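Local atomic coordinates of caltubin, EF-hand (Lymnaea stagnalis, PDB entry 6VAN), a protein that probably binds calcium through EF-hand loops, which hold strontium in this crystal, and probably acts as a calcium-responsive protein in the pond snail. Residues S124-A127 against N128-K132; G108-P111 against E112-L115; K30-I33 against R34-K37. All blocks are in the same frame, centred on the assembly; numbering follows the deposited sequence.

Interaction 1. Residues S124-A127 against N128-K132; sequences SADA and NKDGK. With SR (strontium ion), chain F.
Asp126 and Asn128 meet at a strontium ion, their carboxylate and amide planes 81° apart. Asp126 OD1 lies 2.5 Å from the metal and Asn128 OD1 is a ligand beside it. Asp130 OD1 and the backbone Lys132 O also bind the ion, so four oxygens spaced two residues apart converge as in the first half of an EF-hand loop. The packed side of the turn gathers round the buried Asp126. Its CG stands anti to the backbone N (chi1 -178°), which turns the carboxylate inward under the following residues. While OD1 faces the metal, OD2 takes the amide of Gly131 on its syn side, 2.8 Å from Gly131 N to Asp126 OD2, and Asp130 N adds a weak bond to OD1. A type I turn from Asp126 to Lys129 closes behind it, where Lys129 N donates to Asp126 O over 3.2 Å. The outer side is looser. Asn128, Lys129 and Asp130 are exposed, and two waters add to the shell: water 1 lies 2.5 Å from the strontium ion and donates to Asp130 OD2, while water 2 is a longer ligand. Glu137, from beyond the stretch, contributes both carboxylate oxygens, and its OE2 also accepts from Ala127 N. Asp126 OD1 and Asp130 OD1 would probably repel one another, and the cation is what probably lets them lie 3.2 Å apart; without a metal this cluster would probably spread, consistent with a site that responds to calcium.

Interaction 2. Residues G108-P111 against E112-L115; sequences GMSP and EEAL
Ser110 and Glu113 grip each other by exchanging bonds. Glu113 N donates to Ser110 OG at 3.1 Å, and Ser110 N returns an almost straight bond to Glu113 OE1, 3.0 Å long with an N-H...O angle of 175°, reaching that oxygen from above the carboxylate plane. The serine hydroxyl sits between its own backbone N and carbonyl carbon (chi1 76°), a placement that holds OG in front of Glu113 N; Glu113 CG packs against it at 3.1 Å from Ser110 OG. Further round the turn, Ala114 N donates to Ser110 O at 2.9 Å, and Leu115 N to Pro111 O. This reciprocal pair of Ser110 and Glu113 is a capping box, with Ser110 as N-cap of helix 111-122, the entering helix of the EF-hand that follows. Just upstream, Gly108 is the C-prime residue of a Schellman motif ending helix 97-106, so one helix stops and the next starts within a few residues. Gly108 takes a positive phi, and a side chain there would be jammed against the preceding carbonyl oxygen. Water 3 spans the junction, donating to Gly108 O and, at 2.7 Å, to Glu113 OE1, a second bond to the oxygen that already accepts from Ser110 N and one that probably helps fix it. Selenomethionine Met109 also lies against the glutamate; its CB is 4.3 Å from Ala114 CB, and its bent chain puts SE 3.8 Å from Glu113 O. Farther out, Met109 and Ala114 both touch Ala104 of helix 97-106, while Pro111 rests on Glu105 and Glu113 O accepts from Thr117 OG1.

Interaction 3. Residues K30-I33 against R34-K37; sequences KNYI and RRFK
The C-terminal part of helix 26-34, the exiting helix of the first EF-hand, and the residues after it are tied by two backbone carbonyls. Tyr32 O accepts from Arg35 N and, at 2.9 Å, from Arg35 NH1, the two donors arriving from opposite faces of its plane. A bend at chi3 (44°) folds the arginine back, bringing NH1 3.1 Å from Tyr32 CD1, with ring and guanidinium planes 14° apart. A leucine in place of Arg35 would probably cost Tyr32 O its side-chain donor and remove the guanidinium beside the Tyr32 ring. Ile33 O likewise takes Phe36 N and Lys37 N, the latter at 2.8 Å. Ile33 O lies over the centre of the Phe36 ring, 3.7 Å above its plane, and that ring points an edge at the face of Tyr32 in a T-shaped pair, centroids 5.6 Å apart. Farther round, Lys30 CE rides over the Arg34 guanidinium while Lys30 NZ is salt-bridged to Asp42, and water 4 joins Asn31 OD1 to Arg34 NH1. Phe36 touches Leu86 of helix 77-87 and Val103 and Ala106 of helix 97-106.

How the interactions relate
Along the chain the order is interaction 3, interaction 2, interaction 1. Residues 30-37 include the last part of helix 26-34 in the N-terminal half, whereas interactions 2 and 1 share one EF-hand domain pair and mark the two ends of helix 111-122: residues 108-115 begin it, and residues 124-132 hold most of the metal loop after it, leading into strand 132-133, which pairs with strand 95-96. The centres of interactions 1 and 2 are about 20 Å apart. Interaction 3 lies closer to interaction 2, with nearest atoms about 5 Å apart but no touch, and helix 97-106 borders both. A helix start, a metal loop and the exiting helix of another EF-hand are thus joined through the fold without direct contact.

Interaction 1. Residues S124-A127 against N128-K132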
ATOM      1  N   SER A 124       4.561 -14.650 -10.623  1.00 11.77           N
ATOM      2  CA  SER A 124       5.901 -14.959 -11.142  1.00 12.45           C
ATOM      3  C   SER A 124       6.883 -15.136  -9.960  1.00 12.94           C
ATOM      4  O   SER A 124       7.965 -15.779 -10.155  1.00 15.11           O
ATOM      5  CB  SER A 124       6.413 -13.926 -12.113  1.00 12.86           C
ATOM      6  OG  SER A 124       6.830 -12.739 -11.487  1.00 15.22           O
ATOM      7  N   ALA A 125       6.568 -14.591  -8.776  1.00 11.05           N
ATOM      8  CA  ALA A 125       7.382 -14.708  -7.534  1.00 10.97           C
ATOM      9  C   ALA A 125       6.979 -15.922  -6.698  1.00 11.04           C
ATOM     10  O   ALA A 125       7.623 -16.167  -5.660  1.00 11.96           O
ATOM     11  CB  ALA A 125       7.291 -13.427  -6.741  1.00 10.69           C
ATOM     12  N   ASP A 126       6.004 -16.711  -7.118  1.00 11.03           N
ATOM     13  CA  ASP A 126       5.516 -17.874  -6.348  1.00 11.67           C
ATOM     14  C   ASP A 126       6.437 -19.065  -6.653  1.00 12.37           C
ATOM     15  O   ASP A 126       6.120 -19.888  -7.559  1.00 12.59           O
ATOM     16  CB  ASP A 126       4.064 -18.204  -6.681  1.00 11.82           C
ATOM     17  CG  ASP A 126       3.487 -19.358  -5.900  1.00 12.02           C
ATOM     18  OD1 ASP A 126       4.138 -19.766  -4.929  1.00 11.52           O
ATOM     19  OD2 ASP A 126       2.391 -19.796  -6.232  1.00 13.62           O
ATOM     20  N   ALA A 127       7.575 -19.132  -5.965  1.00 13.22           N
ATOM     21  CA  ALA A 127       8.696 -20.020  -6.356  1.00 14.99           C
ATOM     22  C   ALA A 127       8.304 -21.485  -6.182  1.00 15.61           C
ATOM     23  O   ALA A 127       8.814 -22.309  -6.966  1.00 17.98           O
ATOM     24  CB  ALA A 127       9.935 -19.667  -5.592  1.00 16.68           C
ATOM     25  N   ASN A 128       7.426 -21.804  -5.236  1.00 15.48           N
ATOM     26  CA  ASN A 128       6.996 -23.199  -4.949  1.00 17.28           C
ATOM     27  C   ASN A 128       5.612 -23.489  -5.515  1.00 17.23           C
ATOM     28  O   ASN A 128       5.102 -24.582  -5.231  1.00 19.41           O
ATOM     29  CB  ASN A 128       7.086 -23.541  -3.454  1.00 19.08           C
ATOM     30  CG  ASN A 128       6.195 -22.693  -2.571  1.00 20.84           C
ATOM     31  OD1 ASN A 128       5.629 -21.687  -3.006  1.00 17.57           O
ATOM     32  ND2 ASN A 128       6.084 -23.077  -1.304  1.00 22.74           N
ATOM     33  N   LYS A 129       5.012 -22.548  -6.252  0.50 15.99           N
ATOM     34  CA  LYS A 129       3.726 -22.710  -6.989  0.50 16.36           C
ATOM     35  C   LYS A 129       2.597 -23.179  -6.054  0.50 16.09           C
ATOM     36  O   LYS A 129       1.707 -23.950  -6.524  0.50 15.53           O
ATOM     37  CB  LYS A 129       3.929 -23.686  -8.150  0.50 17.24           C
ATOM     38  CG  LYS A 129       5.021 -23.282  -9.134  0.50 17.55           C
ATOM     39  CD  LYS A 129       4.727 -21.997  -9.874  0.50 18.51           C
ATOM     40  CE  LYS A 129       5.777 -21.650 -10.909  0.50 19.55           C
ATOM     41  NZ  LYS A 129       5.899 -22.713 -11.929  0.50 20.48           N
ATOM     42  N   ASP A 130       2.547 -22.674  -4.813  1.00 15.46           N
ATOM     43  CA  ASP A 130       1.492 -23.073  -3.854  1.00 15.37           C
ATOM     44  C   ASP A 130       0.329 -22.060  -3.907  1.00 15.47           C
ATOM     45  O   ASP A 130      -0.585 -22.207  -3.100  1.00 17.23           O
ATOM     46  CB  ASP A 130       2.045 -23.336  -2.459  1.00 15.65           C
ATOM     47  CG  ASP A 130       2.571 -22.111  -1.769  1.00 16.14           C
ATOM     48  OD1 ASP A 130       2.603 -21.028  -2.421  1.00 14.48           O
ATOM     49  OD2 ASP A 130       2.946 -22.227  -0.586  1.00 18.85           O
ATOM     50  N   GLY A 131       0.352 -21.088  -4.828  1.00 13.80           N
ATOM     51  CA  GLY A 131      -0.777 -20.174  -5.058  1.00 13.58           C
ATOM     52  C   GLY A 131      -0.793 -19.019  -4.065  1.00 12.97           C
ATOM     53  O   GLY A 131      -1.804 -18.333  -3.940  1.00 13.13           O
ATOM     54  N   LYS A 132       0.319 -18.761  -3.406  1.00 12.90           N
ATOM     55  CA  LYS A 132       0.383 -17.659  -2.429  1.00 12.72           C
ATOM     56  C   LYS A 132       1.836 -17.240  -2.269  1.00 12.01           C
ATOM     57  O   LYS A 132       2.759 -18.032  -2.596  1.00 12.24           O
ATOM     58  CB  LYS A 132      -0.249 -18.085  -1.109  1.00 14.29           C
ATOM     59  CG  LYS A 132       0.504 -19.167  -0.369  1.00 14.55           C
ATOM     60  CD  LYS A 132      -0.299 -19.823   0.735  1.00 16.88           C
ATOM     61  CE  LYS A 132       0.505 -20.859   1.489  1.00 18.58           C
ATOM     62  NZ  LYS A 132      -0.326 -21.544   2.514  1.00 21.57           N
TER
HETATM   63 SR    SR F 204       4.650 -19.592  -2.495  1.00 14.84          SR
HETATM   64  O   HOH W   1       4.215 -20.026  -0.050  1.00 23.97           O
HETATM   65  O   HOH W   2       6.652 -20.338  -0.586  1.00 27.74           O

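Interaction 2. Residues G108-P111 against E112-L115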
ATOM      1  N   GLY A 108      -9.313  -0.065  -7.816  1.00 17.09           N
ATOM      2  CA  GLY A 108      -9.857   0.528  -9.048  1.00 16.03           C
ATOM      3  C   GLY A 108      -9.559  -0.266 -10.308  1.00 15.77           C
ATOM      4  O   GLY A 108      -9.868   0.211 -11.385  1.00 16.22           O
HETATM    5  N   MSE A 109      -9.038  -1.484 -10.206  1.00 14.18           N
HETATM    6  CA  MSE A 109      -8.856  -2.302 -11.391  1.00 14.45           C
HETATM    7  C   MSE A 109     -10.117  -3.091 -11.686  1.00 13.39           C
HETATM    8  O   MSE A 109     -10.860  -3.441 -10.776  1.00 13.66           O
HETATM    9  CB  MSE A 109      -7.693  -3.273 -11.212  1.00 15.02           C
HETATM   10  CG  MSE A 109      -6.389  -2.632 -11.500  1.00 17.32           C
HETATM   11 SE   MSE A 109      -4.937  -3.910 -11.531  1.00 20.92          SE
HETATM   12  CE  MSE A 109      -3.964  -3.084 -10.115  1.00 19.29           C
ATOM     13  N   SER A 110     -10.328  -3.373 -12.979  1.00 13.31           N
ATOM     14  CA  SER A 110     -11.402  -4.245 -13.409  1.00 12.70           C
ATOM     15  C   SER A 110     -11.083  -5.680 -13.007  1.00 12.57           C
ATOM     16  O   SER A 110      -9.922  -5.993 -12.700  1.00 12.28           O
ATOM     17  CB  SER A 110     -11.579  -4.167 -14.903  1.00 13.80           C
ATOM     18  OG  SER A 110     -10.564  -4.887 -15.552  1.00 14.47           O
ATOM     19  N   PRO A 111     -12.065  -6.613 -13.032  1.00 12.52           N
ATOM     20  CA  PRO A 111     -11.782  -7.994 -12.693  1.00 12.86           C
ATOM     21  C   PRO A 111     -10.639  -8.577 -13.520  1.00 13.83           C
ATOM     22  O   PRO A 111      -9.765  -9.229 -12.934  1.00 13.35           O
ATOM     23  CB  PRO A 111     -13.133  -8.709 -12.905  1.00 13.54           C
ATOM     24  CG  PRO A 111     -14.133  -7.623 -12.643  1.00 14.36           C
ATOM     25  CD  PRO A 111     -13.508  -6.372 -13.235  1.00 13.50           C
ATOM     26  N   GLU A 112     -10.632  -8.378 -14.838  1.00 13.94           N
ATOM     27  CA  GLU A 112      -9.615  -8.962 -15.734  1.00 13.90           C
ATOM     28  C   GLU A 112      -8.263  -8.277 -15.509  1.00 13.04           C
ATOM     29  O   GLU A 112      -7.241  -8.970 -15.570  1.00 12.50           O
ATOM     30  CB  GLU A 112      -9.983  -8.820 -17.219  1.00 17.38           C
ATOM     31  CG  GLU A 112     -11.044  -9.780 -17.721  1.00 22.08           C
ATOM     32  CD  GLU A 112     -11.202  -9.731 -19.239  1.00 25.69           C
ATOM     33  OE1 GLU A 112     -10.342  -9.079 -19.915  1.00 29.21           O
ATOM     34  OE2 GLU A 112     -12.199 -10.300 -19.759  1.00 30.00           O
ATOM     35  N   GLU A 113      -8.230  -6.969 -15.291  1.00 11.83           N
ATOM     36  CA  GLU A 113      -6.980  -6.251 -15.011  1.00 12.11           C
ATOM     37  C   GLU A 113      -6.381  -6.789 -13.726  1.00 10.99           C
ATOM     38  O   GLU A 113      -5.136  -7.032 -13.696  1.00 11.22           O
ATOM     39  CB  GLU A 113      -7.222  -4.749 -14.911  1.00 12.04           C
ATOM     40  CG  GLU A 113      -7.606  -4.089 -16.236  1.00 12.79           C
ATOM     41  CD  GLU A 113      -8.162  -2.705 -16.088  1.00 14.76           C
ATOM     42  OE1 GLU A 113      -8.416  -2.230 -14.940  1.00 14.53           O
ATOM     43  OE2 GLU A 113      -8.389  -2.090 -17.151  1.00 17.30           O
ATOM     44  N   ALA A 114      -7.202  -6.988 -12.708  1.00 10.23           N
ATOM     45  CA  ALA A 114      -6.738  -7.527 -11.407  1.00  9.87           C
ATOM     46  C   ALA A 114      -6.197  -8.931 -11.607  1.00 10.78           C
ATOM     47  O   ALA A 114      -5.067  -9.220 -11.134  1.00 10.83           O
ATOM     48  CB  ALA A 114      -7.850  -7.502 -10.419  1.00 10.30           C
ATOM     49  N   LEU A 115      -6.924  -9.814 -12.272  1.00 10.69           N
ATOM     50  CA  LEU A 115      -6.461 -11.178 -12.508  1.00 11.89           C
ATOM     51  C   LEU A 115      -5.158 -11.168 -13.298  1.00 12.37           C
ATOM     52  O   LEU A 115      -4.264 -11.929 -12.956  1.00 13.25           O
ATOM     53  CB  LEU A 115      -7.535 -11.987 -13.230  1.00 13.17           C
ATOM     54  CG  LEU A 115      -8.651 -12.510 -12.349  1.00 15.95           C
ATOM     55  CD1 LEU A 115      -9.837 -12.962 -13.207  1.00 18.10           C
ATOM     56  CD2 LEU A 115      -8.149 -13.659 -11.479  1.00 16.23           C
TER
HETATM   57  O   HOH W   3      -8.306   0.262 -13.920  1.00 21.80           O

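Interaction 3. Residues K30-I33 against R34-K37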
ATOM      1  N   LYS A  30      -7.553   5.633   7.572  1.00 20.65           N
ATOM      2  CA  LYS A  30      -8.402   4.434   7.831  1.00 21.67           C
ATOM      3  C   LYS A  30      -9.345   4.186   6.659  1.00 22.31           C
ATOM      4  O   LYS A  30      -9.376   3.048   6.190  1.00 21.67           O
ATOM      5  CB  LYS A  30      -9.175   4.592   9.136  1.00 22.47           C
ATOM      6  CG  LYS A  30      -9.792   3.298   9.623  1.00 23.58           C
ATOM      7  CD  LYS A  30     -10.227   3.361  11.045  1.00 25.32           C
ATOM      8  CE  LYS A  30     -10.902   2.091  11.503  1.00 26.53           C
ATOM      9  NZ  LYS A  30     -11.398   2.249  12.889  1.00 28.29           N
ATOM     10  N   ASN A  31     -10.056   5.200   6.177  1.00 20.10           N
ATOM     11  CA  ASN A  31     -10.984   5.093   5.025  1.00 21.60           C
ATOM     12  C   ASN A  31     -10.199   4.671   3.777  1.00 21.18           C
ATOM     13  O   ASN A  31     -10.741   3.885   2.987  1.00 22.25           O
ATOM     14  CB  ASN A  31     -11.788   6.380   4.880  1.00 23.58           C
ATOM     15  CG  ASN A  31     -12.947   6.422   5.854  1.00 25.26           C
ATOM     16  OD1 ASN A  31     -13.076   5.544   6.715  1.00 27.46           O
ATOM     17  ND2 ASN A  31     -13.803   7.425   5.720  1.00 29.72           N
ATOM     18  N   TYR A  32      -8.955   5.124   3.657  1.00 20.37           N
ATOM     19  CA  TYR A  32      -8.020   4.704   2.585  1.00 20.34           C
ATOM     20  C   TYR A  32      -7.765   3.189   2.680  1.00 20.89           C
ATOM     21  O   TYR A  32      -8.092   2.444   1.736  1.00 20.19           O
ATOM     22  CB  TYR A  32      -6.741   5.531   2.668  1.00 21.36           C
ATOM     23  CG  TYR A  32      -5.617   4.978   1.848  1.00 21.24           C
ATOM     24  CD1 TYR A  32      -5.699   4.967   0.473  1.00 22.80           C
ATOM     25  CD2 TYR A  32      -4.485   4.452   2.449  1.00 20.99           C
ATOM     26  CE1 TYR A  32      -4.662   4.472  -0.297  1.00 22.92           C
ATOM     27  CE2 TYR A  32      -3.442   3.943   1.695  1.00 22.66           C
ATOM     28  CZ  TYR A  32      -3.545   3.941   0.319  1.00 23.13           C
ATOM     29  OH  TYR A  32      -2.530   3.451  -0.448  1.00 25.29           O
ATOM     30  N   ILE A  33      -7.223   2.723   3.800  1.00 17.78           N
ATOM     31  CA  ILE A  33      -6.843   1.286   3.951  1.00 18.82           C
ATOM     32  C   ILE A  33      -8.107   0.419   3.942  1.00 19.98           C
ATOM     33  O   ILE A  33      -8.032  -0.720   3.449  1.00 17.53           O
ATOM     34  CB  ILE A  33      -5.978   1.058   5.196  1.00 17.96           C
ATOM     35  CG1 ILE A  33      -4.655   1.832   5.093  1.00 17.98           C
ATOM     36  CG2 ILE A  33      -5.752  -0.426   5.433  1.00 18.24           C
ATOM     37  CD1 ILE A  33      -3.797   1.754   6.319  1.00 18.04           C
ATOM     38  N   ARG A  34      -9.236   0.919   4.437  1.00 19.35           N
ATOM     39  CA  ARG A  34     -10.485   0.121   4.541  1.00 20.59           C
ATOM     40  C   ARG A  34     -10.978  -0.305   3.161  1.00 20.13           C
ATOM     41  O   ARG A  34     -11.661  -1.343   3.108  1.00 21.12           O
ATOM     42  CB  ARG A  34     -11.593   0.916   5.230  1.00 21.69           C
ATOM     43  CG  ARG A  34     -11.735   0.599   6.704  1.00 23.26           C
ATOM     44  CD  ARG A  34     -12.943   1.310   7.313  1.00 25.09           C
ATOM     45  NE  ARG A  34     -13.215   0.870   8.676  1.00 28.74           N
ATOM     46  CZ  ARG A  34     -14.052   1.468   9.520  1.00 30.92           C
ATOM     47  NH1 ARG A  34     -14.709   2.556   9.146  1.00 33.14           N
ATOM     48  NH2 ARG A  34     -14.215   0.982  10.744  1.00 32.17           N
ATOM     49  N   ARG A  35     -10.672   0.459   2.111  1.00 20.61           N
ATOM     50  CA  ARG A  35     -11.037   0.104   0.720  1.00 22.26           C
ATOM     51  C   ARG A  35     -10.585  -1.339   0.451  1.00 21.29           C
ATOM     52  O   ARG A  35     -11.369  -2.075  -0.126  1.00 22.62           O
ATOM     53  CB  ARG A  35     -10.427   1.081  -0.286  1.00 23.70           C
ATOM     54  CG  ARG A  35     -11.132   2.433  -0.343  1.00 26.66           C
ATOM     55  CD  ARG A  35     -10.289   3.564  -0.920  1.00 29.15           C
ATOM     56  NE  ARG A  35      -9.529   3.234  -2.137  1.00 33.23           N
ATOM     57  CZ  ARG A  35      -8.219   2.943  -2.189  1.00 34.96           C
ATOM     58  NH1 ARG A  35      -7.476   2.925  -1.094  1.00 35.21           N
ATOM     59  NH2 ARG A  35      -7.653   2.660  -3.352  1.00 37.98           N
ATOM     60  N   PHE A  36      -9.394  -1.729   0.911  1.00 19.85           N
ATOM     61  CA  PHE A  36      -8.765  -3.027   0.530  1.00 18.74           C
ATOM     62  C   PHE A  36      -8.463  -3.928   1.729  1.00 18.86           C
ATOM     63  O   PHE A  36      -8.179  -5.108   1.502  1.00 18.88           O
ATOM     64  CB  PHE A  36      -7.522  -2.778  -0.326  1.00 17.98           C
ATOM     65  CG  PHE A  36      -6.468  -1.862   0.249  1.00 17.29           C
ATOM     66  CD1 PHE A  36      -6.479  -0.497   0.001  1.00 18.64           C
ATOM     67  CD2 PHE A  36      -5.403  -2.374   0.964  1.00 18.68           C
ATOM     68  CE1 PHE A  36      -5.474   0.334   0.465  1.00 17.90           C
ATOM     69  CE2 PHE A  36      -4.399  -1.535   1.427  1.00 18.96           C
ATOM     70  CZ  PHE A  36      -4.453  -0.184   1.210  1.00 17.92           C
ATOM     71  N   LYS A  37      -8.518  -3.432   2.956  1.00 18.43           N
ATOM     72  CA  LYS A  37      -8.528  -4.272   4.181  1.00 18.60           C
ATOM     73  C   LYS A  37      -9.659  -3.732   5.049  1.00 19.24           C
ATOM     74  O   LYS A  37      -9.425  -2.953   5.971  1.00 19.41           O
ATOM     75  CB  LYS A  37      -7.157  -4.300   4.876  1.00 18.68           C
ATOM     76  CG  LYS A  37      -6.981  -5.413   5.898  1.00 19.00           C
ATOM     77  CD  LYS A  37      -5.567  -5.615   6.460  1.00 18.80           C
ATOM     78  CE  LYS A  37      -5.427  -6.863   7.324  1.00 20.64           C
ATOM     79  NZ  LYS A  37      -4.023  -7.169   7.665  1.00 21.52           N
TER
HETATM   80  O   HOH W   4     -15.238   3.836   6.692  1.00 34.77           O